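Local coordinates for flagellar motor switch protein FliG (Thermotoga maritima, PDB 5TDY) that probably forms part of the switch complex at the base of the flagellar basal body, which contacts chemotaxis proteins and the motor parts that set the direction of rotation, at residues B[81-84]-B[85-89]; B[58-61]-B[62-66]; B[4-8]-B[9-13]. All blocks are in the same frame, centred on the assembly; numbering follows the deposited sequence.

Contact 1: residues B[81-84]-B[85-89]; sequences KVLE and KAFGP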
ATOM      1  N   LYS B  81       8.090   8.555  13.096  1.00 13.78           N
ATOM      2  CA  LYS B  81       8.150   8.328  11.655  1.00 14.47           C
ATOM      3  C   LYS B  81       7.729   9.566  10.879  1.00 15.17           C
ATOM      4  O   LYS B  81       8.352   9.909   9.868  1.00 17.78           O
ATOM      5  CB  LYS B  81       7.279   7.131  11.278  1.00 16.23           C
ATOM      6  CG  LYS B  81       7.902   5.806  11.663  1.00 19.92           C
ATOM      7  CD  LYS B  81       6.861   4.816  12.124  1.00 30.71           C
ATOM      8  CE  LYS B  81       6.064   4.226  10.984  1.00 38.24           C
ATOM      9  NZ  LYS B  81       4.903   3.439  11.524  1.00 41.56           N
ATOM     10  N   VAL B  82       6.676  10.247  11.335  1.00 14.59           N
ATOM     11  CA  VAL B  82       6.246  11.489  10.700  1.00 14.01           C
ATOM     12  C   VAL B  82       7.368  12.521  10.717  1.00 15.26           C
ATOM     13  O   VAL B  82       7.705  13.112   9.683  1.00 16.97           O
ATOM     14  CB  VAL B  82       4.980  12.025  11.391  1.00 14.96           C
ATOM     15  CG1 VAL B  82       4.627  13.391  10.832  1.00 14.43           C
ATOM     16  CG2 VAL B  82       3.815  11.053  11.187  1.00 12.96           C
ATOM     17  N   LEU B  83       7.967  12.751  11.893  1.00 14.00           N
ATOM     18  CA  LEU B  83       9.001  13.780  12.008  1.00 15.47           C
ATOM     19  C   LEU B  83      10.202  13.479  11.123  1.00 14.41           C
ATOM     20  O   LEU B  83      10.730  14.378  10.460  1.00 14.90           O
ATOM     21  CB  LEU B  83       9.458  13.919  13.459  1.00 14.31           C
ATOM     22  CG  LEU B  83       8.461  14.576  14.397  1.00 11.75           C
ATOM     23  CD1 LEU B  83       8.982  14.469  15.826  1.00 10.31           C
ATOM     24  CD2 LEU B  83       8.205  16.008  13.962  1.00 13.68           C
ATOM     25  N   GLU B  84      10.669  12.230  11.117  1.00 15.52           N
ATOM     26  CA  GLU B  84      11.867  11.915  10.339  1.00 22.06           C
ATOM     27  C   GLU B  84      11.588  11.929   8.836  1.00 19.06           C
ATOM     28  O   GLU B  84      12.457  12.329   8.054  1.00 19.31           O
ATOM     29  CB  GLU B  84      12.475  10.575  10.792  1.00 18.58           C
ATOM     30  CG  GLU B  84      11.813   9.316  10.263  1.00 28.62           C
ATOM     31  CD  GLU B  84      12.309   8.050  10.970  1.00 31.81           C
ATOM     32  OE1 GLU B  84      13.338   8.124  11.671  1.00 33.05           O
ATOM     33  OE2 GLU B  84      11.675   6.984  10.820  1.00 28.70           O
ATOM     34  N   LYS B  85      10.385  11.536   8.408  1.00 16.36           N
ATOM     35  CA  LYS B  85      10.054  11.674   6.990  1.00 19.99           C
ATOM     36  C   LYS B  85       9.895  13.136   6.590  1.00 20.20           C
ATOM     37  O   LYS B  85      10.254  13.525   5.468  1.00 15.15           O
ATOM     38  CB  LYS B  85       8.779  10.900   6.668  1.00 18.48           C
ATOM     39  CG  LYS B  85       8.946   9.389   6.716  1.00 15.67           C
ATOM     40  CD  LYS B  85       7.584   8.711   6.558  1.00 21.56           C
ATOM     41  CE  LYS B  85       7.669   7.207   6.816  1.00 21.39           C
ATOM     42  NZ  LYS B  85       8.528   6.543   5.808  1.00 28.10           N
ATOM     43  N   ALA B  86       9.357  13.965   7.489  1.00 13.51           N
ATOM     44  CA  ALA B  86       9.111  15.352   7.115  1.00 17.11           C
ATOM     45  C   ALA B  86      10.390  16.183   7.117  1.00 16.57           C
ATOM     46  O   ALA B  86      10.602  17.003   6.220  1.00 17.13           O
ATOM     47  CB  ALA B  86       8.084  15.976   8.054  1.00 14.75           C
ATOM     48  N   PHE B  87      11.250  15.985   8.106  1.00 17.96           N
ATOM     49  CA  PHE B  87      12.322  16.924   8.382  1.00 15.42           C
ATOM     50  C   PHE B  87      13.691  16.283   8.505  1.00 20.58           C
ATOM     51  O   PHE B  87      14.687  17.014   8.576  1.00 20.39           O
ATOM     52  CB  PHE B  87      12.025  17.692   9.683  1.00 16.12           C
ATOM     53  CG  PHE B  87      10.674  18.356   9.699  1.00 21.20           C
ATOM     54  CD1 PHE B  87      10.373  19.364   8.788  1.00 18.92           C
ATOM     55  CD2 PHE B  87       9.704  17.977  10.619  1.00 12.06           C
ATOM     56  CE1 PHE B  87       9.120  19.977   8.792  1.00 20.97           C
ATOM     57  CE2 PHE B  87       8.449  18.596  10.626  1.00 18.32           C
ATOM     58  CZ  PHE B  87       8.161  19.595   9.720  1.00 17.05           C
ATOM     59  N   GLY B  88      13.779  14.956   8.548  1.00 18.67           N
ATOM     60  CA  GLY B  88      15.019  14.300   8.882  1.00 19.36           C
ATOM     61  C   GLY B  88      15.200  14.288  10.385  1.00 17.97           C
ATOM     62  O   GLY B  88      14.671  15.148  11.097  1.00 14.91           O
ATOM     63  N   PRO B  89      15.939  13.300  10.899  1.00 15.42           N
ATOM     64  CA  PRO B  89      16.055  13.158  12.365  1.00 17.82           C
ATOM     65  C   PRO B  89      16.844  14.270  13.050  1.00 18.43           C
ATOM     66  O   PRO B  89      16.536  14.608  14.201  1.00 16.26           O
ATOM     67  CB  PRO B  89      16.742  11.791  12.532  1.00 18.91           C
ATOM     68  CG  PRO B  89      17.415  11.526  11.216  1.00 19.80           C
ATOM     69  CD  PRO B  89      16.545  12.168  10.175  1.00 24.05           C
TER

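Contact 2: residues B[58-61]-B[62-66]; sequences LEEF and LSLAK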
ATOM      1  N   LEU B  58       1.453   1.808  -2.259  1.00 14.88           N
ATOM      2  CA  LEU B  58       1.573   1.060  -1.014  1.00 16.54           C
ATOM      3  C   LEU B  58       1.228   1.930   0.193  1.00 15.77           C
ATOM      4  O   LEU B  58       0.560   1.471   1.127  1.00 15.31           O
ATOM      5  CB  LEU B  58       2.982   0.482  -0.893  1.00 18.57           C
ATOM      6  CG  LEU B  58       3.248  -0.679  -1.858  1.00 21.00           C
ATOM      7  CD1 LEU B  58       4.676  -1.196  -1.708  1.00 22.64           C
ATOM      8  CD2 LEU B  58       2.248  -1.810  -1.652  1.00 17.25           C
ATOM      9  N   GLU B  59       1.649   3.201   0.177  1.00 14.01           N
ATOM     10  CA  GLU B  59       1.351   4.100   1.299  1.00 20.06           C
ATOM     11  C   GLU B  59      -0.144   4.345   1.451  1.00 16.57           C
ATOM     12  O   GLU B  59      -0.677   4.298   2.569  1.00 16.25           O
ATOM     13  CB  GLU B  59       2.086   5.428   1.121  1.00 15.51           C
ATOM     14  CG  GLU B  59       3.521   5.325   1.577  1.00 25.67           C
ATOM     15  CD  GLU B  59       4.411   6.326   0.915  1.00 31.05           C
ATOM     16  OE1 GLU B  59       5.640   6.228   1.107  1.00 34.84           O
ATOM     17  OE2 GLU B  59       3.883   7.210   0.208  1.00 32.83           O
ATOM     18  N   GLU B  60      -0.833   4.628   0.342  1.00 14.14           N
ATOM     19  CA  GLU B  60      -2.276   4.820   0.397  1.00 16.09           C
ATOM     20  C   GLU B  60      -2.984   3.534   0.811  1.00 12.96           C
ATOM     21  O   GLU B  60      -3.909   3.565   1.633  1.00 13.23           O
ATOM     22  CB  GLU B  60      -2.801   5.318  -0.959  1.00 18.15           C
ATOM     23  CG  GLU B  60      -4.292   5.680  -0.898  1.00 19.06           C
ATOM     24  CD  GLU B  60      -4.904   6.106  -2.236  1.00 26.51           C
ATOM     25  OE1 GLU B  60      -4.178   6.451  -3.188  1.00 23.66           O
ATOM     26  OE2 GLU B  60      -6.147   6.107  -2.331  1.00 31.38           O
ATOM     27  N   PHE B  61      -2.557   2.392   0.268  1.00 16.76           N
ATOM     28  CA  PHE B  61      -3.173   1.124   0.645  1.00 13.22           C
ATOM     29  C   PHE B  61      -3.125   0.901   2.153  1.00 17.58           C
ATOM     30  O   PHE B  61      -4.117   0.476   2.756  1.00 15.63           O
ATOM     31  CB  PHE B  61      -2.490  -0.059  -0.034  1.00 14.52           C
ATOM     32  CG  PHE B  61      -2.884  -1.365   0.590  1.00 12.95           C
ATOM     33  CD1 PHE B  61      -4.127  -1.923   0.313  1.00 15.94           C
ATOM     34  CD2 PHE B  61      -2.071  -1.981   1.525  1.00 15.32           C
ATOM     35  CE1 PHE B  61      -4.529  -3.121   0.935  1.00 16.70           C
ATOM     36  CE2 PHE B  61      -2.462  -3.167   2.146  1.00 17.19           C
ATOM     37  CZ  PHE B  61      -3.683  -3.737   1.846  1.00 16.72           C
ATOM     38  N   LEU B  62      -1.953   1.130   2.771  1.00 12.37           N
ATOM     39  CA  LEU B  62      -1.795   0.853   4.198  1.00 16.60           C
ATOM     40  C   LEU B  62      -2.689   1.752   5.047  1.00 17.61           C
ATOM     41  O   LEU B  62      -3.334   1.279   5.997  1.00 15.83           O
ATOM     42  CB  LEU B  62      -0.326   1.015   4.603  1.00 17.26           C
ATOM     43  CG  LEU B  62       0.589  -0.129   4.132  1.00 23.19           C
ATOM     44  CD1 LEU B  62       2.048   0.171   4.424  1.00 25.54           C
ATOM     45  CD2 LEU B  62       0.195  -1.467   4.759  1.00 21.05           C
ATOM     46  N   SER B  63      -2.718   3.056   4.729  1.00 14.12           N
ATOM     47  CA  SER B  63      -3.632   3.996   5.385  1.00 16.11           C
ATOM     48  C   SER B  63      -5.082   3.519   5.287  1.00 14.63           C
ATOM     49  O   SER B  63      -5.803   3.480   6.290  1.00 14.55           O
ATOM     50  CB  SER B  63      -3.447   5.393   4.763  1.00 17.98           C
ATOM     51  OG  SER B  63      -4.495   6.309   5.093  1.00 24.07           O
ATOM     52  N   LEU B  64      -5.520   3.108   4.092  1.00 14.28           N
ATOM     53  CA  LEU B  64      -6.897   2.631   3.938  1.00 15.20           C
ATOM     54  C   LEU B  64      -7.153   1.360   4.746  1.00 16.48           C
ATOM     55  O   LEU B  64      -8.201   1.230   5.392  1.00 16.10           O
ATOM     56  CB  LEU B  64      -7.225   2.389   2.459  1.00 17.43           C
ATOM     57  CG  LEU B  64      -7.272   3.616   1.544  1.00 19.96           C
ATOM     58  CD1 LEU B  64      -7.387   3.252   0.037  1.00 14.06           C
ATOM     59  CD2 LEU B  64      -8.423   4.519   1.970  1.00 15.62           C
ATOM     60  N   ALA B  65      -6.205   0.418   4.737  1.00 18.03           N
ATOM     61  CA  ALA B  65      -6.409  -0.845   5.449  1.00 16.21           C
ATOM     62  C   ALA B  65      -6.482  -0.645   6.955  1.00 20.26           C
ATOM     63  O   ALA B  65      -7.182  -1.394   7.643  1.00 24.18           O
ATOM     64  CB  ALA B  65      -5.294  -1.829   5.104  1.00 23.27           C
ATOM     65  N   LYS B  66      -5.774   0.350   7.490  1.00 19.08           N
ATOM     66  CA  LYS B  66      -5.817   0.597   8.925  1.00 20.43           C
ATOM     67  C   LYS B  66      -7.010   1.441   9.349  1.00 19.99           C
ATOM     68  O   LYS B  66      -7.250   1.575  10.557  1.00 24.25           O
ATOM     69  CB  LYS B  66      -4.513   1.265   9.379  1.00 19.42           C
ATOM     70  CG  LYS B  66      -3.329   0.310   9.324  1.00 26.85           C
ATOM     71  CD  LYS B  66      -1.990   1.019   9.403  1.00 33.30           C
ATOM     72  CE  LYS B  66      -0.925   0.247   8.625  1.00 35.56           C
ATOM     73  NZ  LYS B  66       0.441   0.814   8.807  1.00 39.79           N
TER

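Contact 3: residues B[4-8]-B[9-13]; sequences KKIDG and RRKAA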
ATOM      1  N   LYS B   4       2.269  11.120 -11.016  1.00 59.77           N
ATOM      2  CA  LYS B   4       2.053  11.535  -9.632  1.00 56.13           C
ATOM      3  C   LYS B   4       0.573  11.270  -9.282  1.00 58.61           C
ATOM      4  O   LYS B   4       0.287  10.682  -8.227  1.00 57.28           O
ATOM      5  CB  LYS B   4       2.492  13.008  -9.434  1.00 55.51           C
ATOM      6  CG  LYS B   4       1.680  13.914  -8.494  1.00 55.80           C
ATOM      7  CD  LYS B   4       1.390  13.300  -7.110  1.00 53.39           C
ATOM      8  CE  LYS B   4       2.628  12.854  -6.354  1.00 59.25           C
ATOM      9  NZ  LYS B   4       2.256  12.398  -4.970  1.00 53.34           N
ATOM     10  N   LYS B   5      -0.370  11.693 -10.134  1.00 61.22           N
ATOM     11  CA  LYS B   5      -1.787  11.396  -9.930  1.00 55.20           C
ATOM     12  C   LYS B   5      -2.133  10.111 -10.682  1.00 48.24           C
ATOM     13  O   LYS B   5      -2.093  10.080 -11.918  1.00 52.81           O
ATOM     14  CB  LYS B   5      -2.672  12.560 -10.383  1.00 48.57           C
ATOM     15  CG  LYS B   5      -3.989  12.676  -9.600  1.00 48.26           C
ATOM     16  CD  LYS B   5      -4.958  11.531  -9.872  1.00 48.59           C
ATOM     17  CE  LYS B   5      -6.317  11.763  -9.235  1.00 46.52           C
ATOM     18  NZ  LYS B   5      -6.330  11.413  -7.779  1.00 42.50           N
ATOM     19  N   ILE B   6      -2.529   9.078  -9.939  1.00 43.14           N
ATOM     20  CA  ILE B   6      -2.718   7.729 -10.465  1.00 38.42           C
ATOM     21  C   ILE B   6      -4.206   7.402 -10.503  1.00 31.03           C
ATOM     22  O   ILE B   6      -4.915   7.574  -9.507  1.00 35.58           O
ATOM     23  CB  ILE B   6      -1.955   6.700  -9.613  1.00 39.17           C
ATOM     24  CG1 ILE B   6      -0.500   7.150  -9.437  1.00 36.12           C
ATOM     25  CG2 ILE B   6      -2.046   5.297 -10.239  1.00 29.56           C
ATOM     26  CD1 ILE B   6       0.229   6.477  -8.295  1.00 33.88           C
ATOM     27  N   ASP B   7      -4.673   6.913 -11.647  1.00 30.11           N
ATOM     28  CA  ASP B   7      -6.052   6.459 -11.787  1.00 29.38           C
ATOM     29  C   ASP B   7      -6.308   5.249 -10.887  1.00 27.21           C
ATOM     30  O   ASP B   7      -5.409   4.454 -10.613  1.00 25.16           O
ATOM     31  CB  ASP B   7      -6.314   6.131 -13.261  1.00 36.80           C
ATOM     32  CG  ASP B   7      -7.595   5.364 -13.484  1.00 42.46           C
ATOM     33  OD1 ASP B   7      -8.667   6.000 -13.556  1.00 54.76           O
ATOM     34  OD2 ASP B   7      -7.523   4.128 -13.603  1.00 40.36           O
ATOM     35  N   GLY B   8      -7.536   5.142 -10.372  1.00 26.95           N
ATOM     36  CA  GLY B   8      -7.833   4.099  -9.399  1.00 20.68           C
ATOM     37  C   GLY B   8      -7.705   2.693  -9.960  1.00 25.19           C
ATOM     38  O   GLY B   8      -7.444   1.741  -9.217  1.00 20.54           O
ATOM     39  N   ARG B   9      -7.890   2.538 -11.270  1.00 25.34           N
ATOM     40  CA  ARG B   9      -7.710   1.230 -11.884  1.00 25.38           C
ATOM     41  C   ARG B   9      -6.242   0.827 -11.873  1.00 20.97           C
ATOM     42  O   ARG B   9      -5.906  -0.320 -11.554  1.00 15.51           O
ATOM     43  CB  ARG B   9      -8.263   1.246 -13.311  1.00 23.88           C
ATOM     44  CG  ARG B   9      -9.789   1.378 -13.406  1.00 26.38           C
ATOM     45  CD  ARG B   9     -10.227   1.654 -14.842  1.00 35.82           C
ATOM     46  NE  ARG B   9      -9.905   3.024 -15.248  1.00 45.15           N
ATOM     47  CZ  ARG B   9     -10.076   3.510 -16.476  1.00 49.92           C
ATOM     48  NH1 ARG B   9     -10.563   2.737 -17.441  1.00 54.23           N
ATOM     49  NH2 ARG B   9      -9.755   4.770 -16.743  1.00 45.61           N
ATOM     50  N   ARG B  10      -5.352   1.769 -12.194  1.00 19.94           N
ATOM     51  CA  ARG B  10      -3.924   1.484 -12.158  1.00 21.18           C
ATOM     52  C   ARG B  10      -3.434   1.224 -10.734  1.00 20.90           C
ATOM     53  O   ARG B  10      -2.537   0.394 -10.522  1.00 13.88           O
ATOM     54  CB  ARG B  10      -3.153   2.636 -12.790  1.00 17.09           C
ATOM     55  CG  ARG B  10      -1.665   2.426 -12.794  1.00 17.39           C
ATOM     56  CD  ARG B  10      -0.958   3.407 -13.700  1.00 21.04           C
ATOM     57  NE  ARG B  10       0.488   3.184 -13.668  1.00 25.34           N
ATOM     58  CZ  ARG B  10       1.119   2.289 -14.423  1.00 24.49           C
ATOM     59  NH1 ARG B  10       0.432   1.542 -15.276  1.00 18.37           N
ATOM     60  NH2 ARG B  10       2.432   2.150 -14.331  1.00 19.85           N
ATOM     61  N   LYS B  11      -3.978   1.949  -9.750  1.00 19.09           N
ATOM     62  CA  LYS B  11      -3.606   1.682  -8.361  1.00 18.61           C
ATOM     63  C   LYS B  11      -3.878   0.228  -7.996  1.00 12.82           C
ATOM     64  O   LYS B  11      -3.016  -0.450  -7.431  1.00 11.78           O
ATOM     65  CB  LYS B  11      -4.354   2.617  -7.413  1.00 18.53           C
ATOM     66  CG  LYS B  11      -3.886   4.064  -7.485  1.00 23.95           C
ATOM     67  CD  LYS B  11      -4.297   4.825  -6.253  1.00 22.32           C
ATOM     68  CE  LYS B  11      -5.447   5.747  -6.534  1.00 25.85           C
ATOM     69  NZ  LYS B  11      -5.436   6.855  -5.546  1.00 31.73           N
ATOM     70  N   ALA B  12      -5.068  -0.276  -8.322  1.00 14.03           N
ATOM     71  CA  ALA B  12      -5.366  -1.673  -8.014  1.00 14.64           C
ATOM     72  C   ALA B  12      -4.410  -2.615  -8.742  1.00 15.27           C
ATOM     73  O   ALA B  12      -3.999  -3.637  -8.191  1.00 12.43           O
ATOM     74  CB  ALA B  12      -6.819  -2.002  -8.372  1.00 14.72           C
ATOM     75  N   ALA B  13      -4.051  -2.291  -9.987  1.00 12.58           N
ATOM     76  CA  ALA B  13      -3.147  -3.157 -10.731  1.00 13.56           C
ATOM     77  C   ALA B  13      -1.749  -3.143 -10.123  1.00 13.67           C
ATOM     78  O   ALA B  13      -1.097  -4.190 -10.033  1.00 10.76           O
ATOM     79  CB  ALA B  13      -3.107  -2.741 -12.204  1.00 12.86           C
TER
HETATM   80  O   HOH W   1      -5.232   9.017  -6.897  1.00 35.76           O

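Contact 1: residues B[81-84]-B[85-89]
Phe87 N donates to Leu83 O over 2.9 Å and Gly88 N to Glu84 O over 3.0 Å, the final rungs of an i+4 to i ladder in which Lys85 N also donates to Lys81 O and Ala86 N to Val82 O. The last bond differs in quality from the others: Gly88 N sits above the carbonyl plane of Glu84, 42° out of it, as the chain begins to swing away. Gly88 then takes a positive phi, where a CB would press on the preceding carbonyl oxygen, and it also serves as N-cap of helix 89-95.

The apolar side chains meet one turn apart. Leu83 crosses Phe87 at a slant, its CD2 methyl 4.2 Å from Phe87 CD2, a loose touch. Ala86 CB lies 3.6 Å above the plane of the Phe87 ring, over its centre. Leu83 and Phe87 also reach helix 89-95, at Ala92 and Ile95, and thus bridge the turn. On another side of the helix, Lys85 runs its aliphatic chain along the carbonyl of Lys81, with Lys85 CG 3.2 Å from Lys81 O; its CG lies beside the backbone N (chi1 -70°) and the chain stays extended until a bend at the last torsion. Glu84 OE1 forms a salt bridge with Lys80. The whole is a helix C-terminus ended by a positive-phi glycine: within the FliG N-terminal domain, helix 75-87 stops at Gly88 and helix 89-95 begins at once with Pro89.

Contact 2: residues B[58-61]-B[62-66]
Phe61 lays its ring beside the next turn of helix 51-66, where Ala65 CB stands 4.1 Å above one face, offset toward the rim. A second touch comes from the neighbouring residue: the Leu62 side chain runs obliquely to that of Phe61 and brings its CD2 methyl 4.0 Å from Phe61 CD2. The ring takes this place because Phe61 CG lies opposite the backbone N and beside the carbonyl carbon (chi1 166°). Along another strip of the helix Glu60 and Leu64 run side by side in the same direction, with Leu64 CD1 3.9 Å from Glu60 OE2.

The backbone fixes these spacings. Ala65 N donates to Phe61 O over 2.9 Å, Leu64 N to Glu60 O over 3.0 Å, and Ser63 N to Glu59 O in a nearly straight bond of 175°.

Farther out in the FliG N-terminal domain, Phe61 and Leu58 pack on Leu15 of helix 8-19, while Phe61, Leu62, Leu64 and Ala65 also meet side chains from a chain of another protein. Glu60 is held at both oxygens, by Lys11 at OE1 and by an aromatic side chain of that other protein at OE2. The carboxylate beside Leu64 is therefore engaged in polar bonds, and the nearby lysine probably favours its ionised form. An apolar strip with a charged border thus serves both the intramolecular helix packing and the interface with the other protein.

Contact 3: residues B[4-8]-B[9-13]
Ile6 packs its CG2 methyl against the first turn of helix 8-19, 3.5 Å from Lys11 CG and 3.8 Å from Arg10 CB. This is the close, apolar part of the contact: the CG2 methyl lies against the aliphatic stems of both basic residues while their charged ends go elsewhere. Arg10 is extended as far as NE, with CG opposite the backbone N (chi1 180°), and delivers its guanidinium to Glu53 and to the carbonyl oxygens of Ile46 and Arg48.

Asp7, at the exposed side, is the N-cap. Its OD2 accepts from Arg9 N over 2.8 Å and from Arg9 NE over 3.1 Å, the second bond being part of a salt bridge. The two donors approach from opposite faces of the carboxylate plane: NE on the syn side, 23° out of plane, and the backbone N from well above it. The carboxylate and guanidinium planes stand 71° apart, so the pair is not a flat two-pronged bridge. The first i+4 to i bond of the helix is Lys11 N to Asp7 O, 3.0 Å.

The lysines form the water-mediated, more polar side. One molecule donates to Ile6 O and accepts from Lys11 NZ and Lys5 NZ, at 2.6 Å from Lys11 NZ, linking two ammonium groups that do not touch. Lys11 NZ also forms a salt bridge with Glu60. Aromatic and apolar side chains of another protein's chain lie against Arg9, Lys11 and Ala12. Around this capped start of helix 8-19 in the FliG N-terminal domain, Ile6 and Lys11 rest on helix 51-66 at Glu53, Gln56 and Val57, whereas Arg9, Ala12 and Ala13 face helix 33-44 at Glu42, Leu39 and Ile43.

Overall arrangement
The three contacts follow one another along the chain as 4-8/9-13, 58-61/62-66 and 81-84/85-89, all local to a helix or its end. Contact 2 lies nearest the middle of the chain and is partly buried within its helix. Contact 3, also partly buried, starts a helix and combines apolar packing with charge, capping and water. Contact 1 is a surface contact at a helix's finish, its side-chain touches mainly apolar and sparse. Contacts 2 and 3 join directly through the salt bridge between Glu60 OE1 and Lys11 NZ, 2.7 Å long, whereas contact 1 touches neither, its nearest atoms about 6 Å from contact 2 and about 13 Å from contact 3.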